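Local structure of phosphatidylserine synthase (3HSI) at residues A65-L70 / C112-T117; K86-W91 / Y194-S199; N161-L164 / Y170-D173. The protein is an enzyme of the phospholipase D superfamily, with an active-site motif and a PLD-like domain of that family. One frame throughout, in Å; residues are numbered along the deposited sequence.

Following the chain from the N terminus, the first contacting element is helix 64-79; strand 84-90 comes next, then helix 107-118, which returns to helix 64-79, closing contact 1 round a chain loop that includes strand 84-90. Contact 3 follows as a short loop, residues 161-164 meeting 170-173 a few residues later at the start of strand 171-179. The next helix, 181-195, ends against strand 84-90 and closes contact 2, so the loop of contact 3 lies wholly within that of contact 2, whereas contacts 1 and 2 cross. Contacts 1 and 3 touch through Ala65 and Ile69 against Asn161 and Leu164. Contacts 2 and 3 do not touch, but both reach the same mixed sheet.

Contact 1 of 3, residues A65-L70 / C112-T117; sequences AGQEIL and CEQRQT
Gln67 and Leu70 of helix 64-79 meet Gln114 of helix 107-118 in a small, largely buried helix-to-helix contact between two successive crossover helices of an alpha/beta fold. Helix 64-79 joins the parallel strands 52-56 and 84-90, and helix 107-118 joins 84-90 to the parallel strand 127-130, so each forms the alpha part of a beta-alpha-beta crossover. The backbones stay well apart, 8.6 Å between Leu70 CA and Gln114 CA at the nearest point, and the gap is bridged by side chains, the two glutamines reaching furthest.

The apolar part is one methyl, Leu70 CD2, resting on the CB-CG stem of Gln114, 3.8 Å from Gln114 CG. Glutamine suits this place because its methylene groups can pack on a leucine methyl while its amide reaches past to a polar partner. The chain of Gln67 turns at its second torsion (chi2 71°), which brings its amide up to that of Gln114. The two amide planes stand 72° apart.

Three hydrogen bonds hold the Gln67 amide and fix which end is oxygen. Its OE1 accepts from Trp110 NE1, earlier on helix 107-118, and its NE2 gives a proton to Asp71 OD1, one turn further along its own helix. The other bond crosses the contact: Gln67 NE2 donates to Gln114 OE1 at 3.1 Å, with an N-H...O angle of 160°. Gln114 OE1 lies close to the amide plane of Gln67, yet Gln67 NE2 approaches that oxygen from well above the carbonyl plane of Gln114.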
# COMPACT_ATOMS: atom_id res chain seq x y z
N ALA C 65 -32.68 -7.49 -6.86
CA ALA C 65 -32.12 -8.84 -6.64
C ALA C 65 -31.71 -9.04 -5.16
O ALA C 65 -32.05 -10.06 -4.54
CB ALA C 65 -30.94 -9.10 -7.60
N GLY C 66 -31.01 -8.06 -4.60
CA GLY C 66 -30.64 -8.10 -3.17
C GLY C 66 -31.85 -8.36 -2.28
O GLY C 66 -31.78 -9.15 -1.34
N GLN C 67 -32.96 -7.69 -2.61
CA GLN C 67 -34.17 -7.74 -1.84
C GLN C 67 -34.85 -9.10 -1.98
O GLN C 67 -35.35 -9.64 -0.99
CB GLN C 67 -35.13 -6.63 -2.30
CG GLN C 67 -36.47 -6.59 -1.52
CD GLN C 67 -36.30 -6.10 -0.08
OE1 GLN C 67 -35.91 -4.95 0.16
NE2 GLN C 67 -36.57 -6.98 0.90
N GLU C 68 -34.89 -9.63 -3.19
CA GLU C 68 -35.47 -10.95 -3.44
C GLU C 68 -34.68 -12.00 -2.66
O GLU C 68 -35.28 -12.86 -2.00
CB GLU C 68 -35.45 -11.26 -4.92
CG GLU C 68 -36.32 -12.45 -5.28
CD GLU C 68 -36.34 -12.75 -6.77
OE1 GLU C 68 -35.88 -11.91 -7.58
OE2 GLU C 68 -36.82 -13.86 -7.13
N ILE C 69 -33.36 -11.91 -2.67
CA ILE C 69 -32.57 -12.92 -1.95
C ILE C 69 -32.77 -12.79 -0.45
O ILE C 69 -33.00 -13.80 0.23
CB ILE C 69 -31.07 -12.93 -2.33
CG1 ILE C 69 -30.88 -13.15 -3.85
CG2 ILE C 69 -30.32 -14.01 -1.55
CD1 ILE C 69 -31.77 -14.24 -4.47
N LEU C 70 -32.71 -11.56 0.06
CA LEU C 70 -32.86 -11.34 1.51
C LEU C 70 -34.25 -11.75 1.99
O LEU C 70 -34.39 -12.29 3.09
CB LEU C 70 -32.54 -9.91 1.88
CG LEU C 70 -32.45 -9.58 3.37
CD1 LEU C 70 -31.50 -10.57 4.06
CD2 LEU C 70 -31.99 -8.14 3.59
N CYS C 112 -30.43 -2.71 8.20
CA CYS C 112 -31.17 -2.29 9.42
C CYS C 112 -32.64 -2.10 9.18
O CYS C 112 -33.46 -2.53 9.99
CB CYS C 112 -30.69 -0.95 9.91
SG CYS C 112 -29.04 -0.97 10.44
N GLU C 113 -32.96 -1.40 8.10
CA GLU C 113 -34.32 -1.20 7.70
C GLU C 113 -35.04 -2.55 7.60
O GLU C 113 -36.08 -2.75 8.22
CB GLU C 113 -34.36 -0.43 6.38
CG GLU C 113 -35.74 -0.40 5.74
CD GLU C 113 -35.72 -0.01 4.27
OE1 GLU C 113 -36.56 -0.53 3.51
OE2 GLU C 113 -34.86 0.82 3.86
N GLN C 114 -34.49 -3.49 6.82
CA GLN C 114 -35.06 -4.84 6.69
C GLN C 114 -35.25 -5.57 8.02
O GLN C 114 -36.29 -6.11 8.28
CB GLN C 114 -34.22 -5.70 5.71
CG GLN C 114 -34.24 -5.17 4.27
CD GLN C 114 -35.64 -4.73 3.83
OE1 GLN C 114 -36.51 -5.55 3.63
NE2 GLN C 114 -35.83 -3.44 3.67
N ARG C 115 -34.22 -5.60 8.85
CA ARG C 115 -34.30 -6.21 10.17
C ARG C 115 -35.42 -5.61 11.06
O ARG C 115 -36.18 -6.35 11.70
CB ARG C 115 -32.93 -6.11 10.85
CG ARG C 115 -32.93 -6.61 12.26
CD ARG C 115 -31.53 -6.63 12.82
NE ARG C 115 -31.58 -7.20 14.15
CZ ARG C 115 -30.51 -7.49 14.87
NH1 ARG C 115 -29.31 -7.25 14.37
NH2 ARG C 115 -30.65 -8.02 16.09
N GLN C 116 -35.53 -4.27 11.07
CA GLN C 116 -36.60 -3.60 11.83
C GLN C 116 -37.99 -3.87 11.28
O GLN C 116 -38.93 -4.08 12.03
CB GLN C 116 -36.34 -2.09 11.93
CG GLN C 116 -35.14 -1.76 12.81
CD GLN C 116 -35.10 -2.59 14.07
OE1 GLN C 116 -34.14 -3.31 14.30
NE2 GLN C 116 -36.14 -2.53 14.88
N THR C 117 -38.08 -3.90 9.96
CA THR C 117 -39.32 -4.13 9.24
C THR C 117 -39.84 -5.58 9.30
O THR C 117 -41.03 -5.82 9.47
CB THR C 117 -39.16 -3.58 7.80
OG1 THR C 117 -39.40 -2.17 7.85
CG2 THR C 117 -40.15 -4.19 6.84

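Contact 2 of 3, residues K86-W91 / Y194-S199; sequences KVLIDW and YLLDFS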
# COMPACT_ATOMS: atom_id res chain seq x y z
N LYS C 86 -25.31 -16.39 8.83
CA LYS C 86 -24.26 -15.37 8.96
C LYS C 86 -23.88 -14.90 7.59
O LYS C 86 -23.60 -15.72 6.72
CB LYS C 86 -23.03 -15.90 9.71
CG LYS C 86 -23.38 -16.45 11.09
CD LYS C 86 -22.51 -15.91 12.20
CE LYS C 86 -23.05 -16.32 13.57
NZ LYS C 86 -22.97 -17.80 13.76
N VAL C 87 -23.95 -13.60 7.37
CA VAL C 87 -23.58 -13.01 6.08
C VAL C 87 -22.44 -12.05 6.36
O VAL C 87 -22.60 -11.06 7.10
CB VAL C 87 -24.79 -12.29 5.37
CG1 VAL C 87 -24.37 -11.66 4.05
CG2 VAL C 87 -25.97 -13.31 5.15
N LEU C 88 -21.27 -12.35 5.79
CA LEU C 88 -20.10 -11.45 5.96
C LEU C 88 -19.84 -10.68 4.66
O LEU C 88 -19.68 -11.29 3.60
CB LEU C 88 -18.85 -12.23 6.40
CG LEU C 88 -18.74 -12.74 7.85
CD1 LEU C 88 -19.87 -13.74 8.19
CD2 LEU C 88 -17.36 -13.38 8.14
N ILE C 89 -19.83 -9.35 4.73
CA ILE C 89 -19.52 -8.53 3.57
C ILE C 89 -18.45 -7.54 3.97
O ILE C 89 -18.19 -7.35 5.16
CB ILE C 89 -20.77 -7.80 2.93
CG1 ILE C 89 -21.56 -6.93 3.95
CG2 ILE C 89 -21.64 -8.77 2.15
CD1 ILE C 89 -22.69 -7.65 4.75
N ASP C 90 -17.85 -6.90 3.00
CA ASP C 90 -16.80 -5.94 3.30
C ASP C 90 -17.42 -4.79 4.10
O ASP C 90 -18.49 -4.28 3.76
CB ASP C 90 -16.14 -5.45 2.01
CG ASP C 90 -14.98 -4.55 2.29
OD1 ASP C 90 -13.87 -5.10 2.50
OD2 ASP C 90 -15.18 -3.30 2.36
N TRP C 91 -16.75 -4.42 5.18
CA TRP C 91 -17.16 -3.34 6.07
C TRP C 91 -17.24 -1.97 5.37
O TRP C 91 -18.26 -1.31 5.49
CB TRP C 91 -16.20 -3.30 7.23
CG TRP C 91 -16.21 -2.06 8.05
CD1 TRP C 91 -15.37 -0.97 7.93
CD2 TRP C 91 -17.07 -1.79 9.17
NE1 TRP C 91 -15.66 -0.04 8.90
CE2 TRP C 91 -16.69 -0.51 9.67
CE3 TRP C 91 -18.10 -2.49 9.79
CZ2 TRP C 91 -17.34 0.08 10.78
CZ3 TRP C 91 -18.75 -1.91 10.91
CH2 TRP C 91 -18.35 -0.62 11.38
N TYR C 194 -11.67 -17.80 12.03
CA TYR C 194 -10.76 -16.76 11.56
C TYR C 194 -11.39 -15.44 11.09
O TYR C 194 -10.91 -14.37 11.46
CB TYR C 194 -9.82 -17.31 10.48
CG TYR C 194 -8.82 -18.29 11.05
CD1 TYR C 194 -7.78 -17.84 11.87
CD2 TYR C 194 -8.92 -19.65 10.78
CE1 TYR C 194 -6.88 -18.71 12.44
CE2 TYR C 194 -7.98 -20.56 11.34
CZ TYR C 194 -6.98 -20.08 12.17
OH TYR C 194 -6.07 -20.92 12.72
N LEU C 195 -12.44 -15.51 10.28
CA LEU C 195 -13.01 -14.28 9.74
C LEU C 195 -13.79 -13.50 10.78
O LEU C 195 -13.60 -12.30 10.89
CB LEU C 195 -13.90 -14.54 8.52
CG LEU C 195 -13.19 -14.68 7.19
CD1 LEU C 195 -14.23 -14.76 6.06
CD2 LEU C 195 -12.23 -13.52 6.96
N LEU C 196 -14.67 -14.20 11.51
CA LEU C 196 -15.54 -13.60 12.50
C LEU C 196 -14.85 -13.30 13.83
O LEU C 196 -15.24 -13.82 14.86
CB LEU C 196 -16.74 -14.50 12.78
CG LEU C 196 -17.97 -14.44 11.90
CD1 LEU C 196 -19.06 -15.26 12.59
CD2 LEU C 196 -18.43 -13.01 11.72
N ASP C 197 -13.85 -12.43 13.82
CA ASP C 197 -13.30 -11.94 15.07
C ASP C 197 -13.97 -10.64 15.49
O ASP C 197 -13.77 -9.56 14.89
CB ASP C 197 -11.79 -11.75 14.92
CG ASP C 197 -11.15 -11.19 16.16
OD1 ASP C 197 -11.83 -11.07 17.21
OD2 ASP C 197 -9.96 -10.83 16.10
N PHE C 198 -14.72 -10.72 16.58
CA PHE C 198 -15.55 -9.61 17.01
C PHE C 198 -14.81 -8.42 17.63
O PHE C 198 -15.41 -7.42 17.95
CB PHE C 198 -16.74 -10.09 17.86
CG PHE C 198 -17.71 -10.96 17.07
CD1 PHE C 198 -18.47 -10.41 16.04
CD2 PHE C 198 -17.85 -12.32 17.36
CE1 PHE C 198 -19.37 -11.23 15.30
CE2 PHE C 198 -18.73 -13.13 16.63
CZ PHE C 198 -19.49 -12.58 15.61
N SER C 199 -13.50 -8.49 17.79
CA SER C 199 -12.81 -7.24 18.13
C SER C 199 -12.74 -6.31 16.92
O SER C 199 -12.51 -5.13 17.09
CB SER C 199 -11.44 -7.48 18.73
OG SER C 199 -10.66 -8.18 17.80
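Leu88 carries the apolar part of this contact: Leu88 CD2 rests on both Leu195 and Leu196, Leu88 CD1 on Leu196 alone. A first torsion of -74° swings the branch of Leu88 away from its own carbonyl carbon and leaves both methyls within touch of the helix end. Leu88 CD2 lies 3.7 Å from Leu195 CB, and it also reaches Leu196 CD2 at 3.8 Å; Leu88 CD1 comes to 3.9 Å from the same Leu196 CD2. Leucines suit this buried spot, since no hydrogen bond crosses it and their branched ends give methyls to fit against one another.

Two residues earlier on the same face of the strand, Lys86 adds its aliphatic stem, with Lys86 CD 3.5 Å from Leu196 CD1. The long chain lets its methylenes pack while Lys86 NZ forms a salt bridge with Asp84. In the fold, this places the end of helix 181-195 against strand 84-90 of the mixed sheet, beside helix 216-229, which touches Leu195 through Leu226.

The polar interactions lie within residues 194-199 or lead outward. Leu196 leaves the helical conformation as the centre of an inverse gamma turn, closed by a weak bond from Asp197 N to Leu195 O at 2.9 Å. Leu195 O also accepts from Tyr222 OH. An Asx turn follows: Ser199 N donates to Asp197 OD1 at 3.1 Å in a nearly straight bond (172°), arriving from above the carboxylate plane.

Contact 3 of 3, residues N161-L164 / Y170-D173; sequences NVYL and YRYD
Val162 and Tyr163, within the phospholipase D active-site motif, fold back onto Tyr170, Arg171 and Asp173 at the start of strand 171-179. The loop they lie in connects strand 151-155 to this antiparallel neighbour.

At the backbone, Val162 O receives Arg171 N at 3.1 Å, the donor standing well above the carbonyl plane. The same oxygen meets Tyr170 CA at 3.2 Å in a CA-H...O contact. A water donates to Tyr163 O (2.7 Å) and to Arg171 O (2.6 Å), the carbonyl of the residue whose N-H is bound to Val162, linking carbonyls that could not bond to each other directly.

Arg171 is the principal side chain. Its CG stands anti to the backbone N (chi1 -174°), and the chain runs extended alongside the Tyr163 side chain, pointing the same way. On the way it packs Arg171 CB against Val162 CG2 at 3.8 Å. Arg171 CD then lies over one face of the Tyr163 ring, 4.0 Å from the centroid, in a CH-pi contact. The guanidinium, its plane 65° from that of the ring, brings Arg171 NE to Tyr163 OH at 3.1 Å, with an N-H...O angle of 156°. Arginine suits this place because its methylenes cover an aromatic face while the head has N-H groups to spare: Arg171 NH2 forms a salt bridge with Asp312 and Arg171 NH1 bonds Thr362.

Asp173 comes obliquely near the Tyr163 ring, but its OD2 is hydrogen-bonded to His364 ND1. His364 begins a His-Leu-Lys sequence, probably that of a second HKD motif. Through Asp312, Thr362 and His364 the loop and strand also meet the C-terminal half, consistent with the paired-motif site of the phospholipase D fold.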
# COMPACT_ATOMS: atom_id res chain seq x y z
N ASN C 161 -28.33 -6.83 -8.96
CA ASN C 161 -29.05 -7.10 -10.22
C ASN C 161 -28.23 -7.75 -11.33
O ASN C 161 -28.64 -8.75 -11.93
CB ASN C 161 -29.72 -5.82 -10.76
CG ASN C 161 -30.87 -5.32 -9.89
OD1 ASN C 161 -31.46 -6.08 -9.12
ND2 ASN C 161 -31.16 -4.03 -9.99
N VAL C 162 -27.08 -7.16 -11.64
CA VAL C 162 -26.31 -7.69 -12.77
C VAL C 162 -25.75 -9.10 -12.54
O VAL C 162 -25.89 -9.96 -13.40
CB VAL C 162 -25.31 -6.66 -13.42
CG1 VAL C 162 -26.12 -5.56 -14.11
CG2 VAL C 162 -24.31 -6.08 -12.40
N TYR C 163 -25.23 -9.38 -11.34
CA TYR C 163 -24.68 -10.71 -11.06
C TYR C 163 -25.75 -11.80 -11.09
O TYR C 163 -25.44 -12.97 -11.37
CB TYR C 163 -23.95 -10.74 -9.70
CG TYR C 163 -22.55 -10.14 -9.69
CD1 TYR C 163 -22.26 -9.02 -8.91
CD2 TYR C 163 -21.52 -10.70 -10.44
CE1 TYR C 163 -20.97 -8.46 -8.89
CE2 TYR C 163 -20.24 -10.16 -10.44
CZ TYR C 163 -19.96 -9.05 -9.64
OH TYR C 163 -18.67 -8.53 -9.66
N LEU C 164 -26.99 -11.44 -10.79
CA LEU C 164 -28.08 -12.42 -10.78
C LEU C 164 -29.01 -12.33 -12.00
O LEU C 164 -30.05 -13.03 -12.06
CB LEU C 164 -28.87 -12.28 -9.47
CG LEU C 164 -28.31 -13.03 -8.25
CD1 LEU C 164 -26.84 -12.79 -8.06
CD2 LEU C 164 -29.03 -12.61 -7.01
N TYR C 170 -26.56 -8.54 -17.51
CA TYR C 170 -25.86 -9.38 -16.57
C TYR C 170 -24.36 -9.09 -16.58
O TYR C 170 -23.81 -8.41 -17.49
CB TYR C 170 -26.14 -10.89 -16.81
CG TYR C 170 -25.57 -11.38 -18.10
CD1 TYR C 170 -24.31 -11.99 -18.13
CD2 TYR C 170 -26.28 -11.21 -19.32
CE1 TYR C 170 -23.74 -12.42 -19.34
CE2 TYR C 170 -25.73 -11.66 -20.53
CZ TYR C 170 -24.45 -12.26 -20.52
OH TYR C 170 -23.86 -12.69 -21.69
N ARG C 171 -23.73 -9.57 -15.52
CA ARG C 171 -22.31 -9.51 -15.28
C ARG C 171 -21.89 -10.98 -15.11
O ARG C 171 -22.36 -11.66 -14.17
CB ARG C 171 -22.04 -8.70 -14.00
CG ARG C 171 -20.58 -8.44 -13.69
CD ARG C 171 -20.47 -7.26 -12.80
NE ARG C 171 -19.11 -7.03 -12.34
CZ ARG C 171 -18.15 -6.53 -13.12
NH1 ARG C 171 -18.41 -6.24 -14.39
NH2 ARG C 171 -16.93 -6.30 -12.62
N TYR C 172 -21.06 -11.46 -16.03
CA TYR C 172 -20.72 -12.88 -16.19
C TYR C 172 -19.69 -13.32 -15.17
O TYR C 172 -18.66 -12.65 -14.98
CB TYR C 172 -20.21 -13.13 -17.61
CG TYR C 172 -20.22 -14.56 -18.15
CD1 TYR C 172 -21.19 -15.49 -17.74
CD2 TYR C 172 -19.28 -14.95 -19.12
CE1 TYR C 172 -21.21 -16.79 -18.27
CE2 TYR C 172 -19.29 -16.24 -19.65
CZ TYR C 172 -20.26 -17.15 -19.23
OH TYR C 172 -20.27 -18.41 -19.78
N ASP C 173 -19.99 -14.40 -14.46
CA ASP C 173 -19.01 -14.98 -13.56
C ASP C 173 -19.03 -16.51 -13.76
O ASP C 173 -19.70 -17.04 -14.69
CB ASP C 173 -19.32 -14.56 -12.09
CG ASP C 173 -18.05 -14.38 -11.24
OD1 ASP C 173 -17.35 -15.37 -11.02
OD2 ASP C 173 -17.75 -13.25 -10.78
O HOH W 1 -22.97 -13.40 -12.30